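Local coordinates for protein PadR family transcriptional regulator (Listeria monocytogenes, PDB 6ABQ) that probably binds DNA through a winged helix-turn-helix domain as a dimeric PadR-family transcription factor, with its regulation apparently responsive to a ligand, at residues Ile22-Arg25 and Ile26-Gly29. Numbering follows the deposited sequence.
Sequences ILER and ISRG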
ATOM      1  N   ILE B  22      11.520   3.191   4.298  1.00 13.63           N
ATOM      2  CA  ILE B  22      12.444   3.090   5.424  1.00 11.70           C
ATOM      3  C   ILE B  22      13.818   2.598   4.951  1.00 11.65           C
ATOM      4  O   ILE B  22      14.830   3.219   5.274  1.00 10.82           O
ATOM      5  CB  ILE B  22      11.844   2.246   6.582  1.00 11.47           C
ATOM      6  CG1 ILE B  22      10.602   2.966   7.141  1.00 11.76           C
ATOM      7  CG2 ILE B  22      12.876   2.026   7.686  1.00 10.24           C
ATOM      8  CD1 ILE B  22       9.742   2.170   8.098  1.00 12.58           C
ATOM      9  N   LEU B  23      13.837   1.521   4.160  1.00 13.11           N
ATOM     10  CA  LEU B  23      15.059   1.034   3.520  1.00 13.81           C
ATOM     11  C   LEU B  23      15.756   2.133   2.698  1.00 14.35           C
ATOM     12  O   LEU B  23      16.979   2.291   2.792  1.00 14.10           O
ATOM     13  CB  LEU B  23      14.785  -0.216   2.652  1.00 16.23           C
ATOM     14  CG  LEU B  23      14.430  -1.561   3.312  1.00 16.81           C
ATOM     15  CD1 LEU B  23      13.952  -2.564   2.271  1.00 20.12           C
ATOM     16  CD2 LEU B  23      15.578  -2.153   4.114  1.00 15.92           C
ATOM     17  N   GLU B  24      14.972   2.895   1.926  1.00 15.55           N
ATOM     18  CA  GLU B  24      15.484   4.037   1.150  1.00 16.79           C
ATOM     19  C   GLU B  24      16.139   5.103   2.028  1.00 15.22           C
ATOM     20  O   GLU B  24      17.222   5.576   1.703  1.00 16.14           O
ATOM     21  CB  GLU B  24      14.383   4.648   0.264  1.00 18.87           C
ATOM     22  CG  GLU B  24      14.808   5.871  -0.550  1.00 20.91           C
ATOM     23  CD  GLU B  24      15.745   5.558  -1.716  1.00 23.69           C
ATOM     24  OE1 GLU B  24      15.680   4.460  -2.304  1.00 25.11           O
ATOM     25  OE2 GLU B  24      16.556   6.436  -2.058  1.00 25.06           O
ATOM     26  N   ARG B  25      15.482   5.464   3.131  1.00 13.48           N
ATOM     27  CA  ARG B  25      16.026   6.414   4.100  1.00 12.52           C
ATOM     28  C   ARG B  25      17.313   5.883   4.760  1.00 11.77           C
ATOM     29  O   ARG B  25      18.286   6.632   4.902  1.00 12.46           O
ATOM     30  CB  ARG B  25      14.967   6.789   5.154  1.00 11.44           C
ATOM     31  CG  ARG B  25      15.459   7.654   6.318  1.00 10.97           C
ATOM     32  CD  ARG B  25      15.979   9.017   5.862  1.00 12.66           C
ATOM     33  NE  ARG B  25      16.670   9.730   6.931  1.00 12.95           N
ATOM     34  CZ  ARG B  25      17.956   9.575   7.253  1.00 13.26           C
ATOM     35  NH1 ARG B  25      18.735   8.730   6.588  1.00 13.17           N
ATOM     36  NH2 ARG B  25      18.469  10.281   8.250  1.00 14.20           N
ATOM     37  N   ILE B  26      17.311   4.603   5.138  1.00 10.94           N
ATOM     38  CA  ILE B  26      18.496   3.957   5.740  1.00 10.70           C
ATOM     39  C   ILE B  26      19.682   3.906   4.755  1.00 12.30           C
ATOM     40  O   ILE B  26      20.835   4.130   5.156  1.00 12.79           O
ATOM     41  CB  ILE B  26      18.159   2.565   6.353  1.00 10.12           C
ATOM     42  CG1 ILE B  26      17.093   2.701   7.456  1.00  9.16           C
ATOM     43  CG2 ILE B  26      19.399   1.905   6.945  1.00 10.39           C
ATOM     44  CD1 ILE B  26      16.530   1.384   7.982  1.00  9.35           C
ATOM     45  N   SER B  27      19.386   3.655   3.477  1.00 13.68           N
ATOM     46  CA  SER B  27      20.390   3.600   2.403  1.00 15.95           C
ATOM     47  C   SER B  27      21.199   4.892   2.260  1.00 17.23           C
ATOM     48  O   SER B  27      22.333   4.877   1.776  1.00 19.19           O
ATOM     49  CB  SER B  27      19.723   3.295   1.057  1.00 17.95           C
ATOM     50  OG  SER B  27      19.223   4.475   0.446  1.00 19.11           O
ATOM     51  N   ARG B  28      20.590   6.004   2.658  1.00 16.65           N
ATOM     52  CA  ARG B  28      21.199   7.320   2.501  1.00 18.53           C
ATOM     53  C   ARG B  28      22.218   7.654   3.598  1.00 18.40           C
ATOM     54  O   ARG B  28      23.077   8.511   3.408  1.00 20.80           O
ATOM     55  CB  ARG B  28      20.098   8.379   2.365  1.00 18.79           C
ATOM     56  CG  ARG B  28      19.353   8.226   1.044  1.00 20.41           C
ATOM     57  CD  ARG B  28      18.111   9.094   0.931  1.00 20.77           C
ATOM     58  NE  ARG B  28      17.508   8.949  -0.398  1.00 23.18           N
ATOM     59  CZ  ARG B  28      16.356   9.501  -0.787  1.00 24.31           C
ATOM     60  NH1 ARG B  28      15.656  10.264   0.045  1.00 23.12           N
ATOM     61  NH2 ARG B  28      15.908   9.289  -2.019  1.00 27.16           N
ATOM     62  N   GLY B  29      22.122   6.949   4.727  1.00 16.22           N
ATOM     63  CA  GLY B  29      23.027   7.133   5.868  1.00 16.50           C
ATOM     64  C   GLY B  29      22.456   6.559   7.155  1.00 14.40           C
ATOM     65  O   GLY B  29      21.230   6.477   7.311  1.00 12.84           O
TER
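Glu24 and Arg28 form an i to i+4 salt bridge at the C-terminal end of helix 17-27, part of the winged helix-turn-helix domain of this PadR-family protein. Glu24 OE2 lies 2.9 Å from Arg28 NH2, with the carboxylate and guanidinium planes 80° apart, so the two groups meet nearly at right angles. Glu24 CG, anti to the backbone N, sits over one guanidinium face, offset toward its rim, and the bend at chi2 directs the carboxylate to NH2; the extended Arg28 chain runs past Glu24 O. Both ends have further partners: Glu24 OE1 is hydrogen-bonded to Trp96 NE1 of helix 86-110, and Arg28 NH1 to Ala114 O of the second subunit, tying the pair to the dimer contact. On the buried side, Ile22 CG2 packs against Ile26 CD1 at 3.7 Å; Ile26 also touches Leu57 and Leu84, and Ile22 touches Ile36 and Ile56. Ile26 N to Ile22 O, 2.8 Å with a 163° N-H...O angle, is a regular i to i+4 bond, whereas Arg28 N to Arg25 O (3.3 Å, from above the carbonyl plane) and Gly29 N to Ile26 O are i to i+3, and Gly29 leaves the helix with positive phi. Arg25 NH2, salt-bridged to Glu35 OE1, leaves NH1 a weak bond to Gly29 O. Ser27 OG, between the backbone N and carbonyl carbon (chi1 84°), donates to Glu24 O at 2.6 Å.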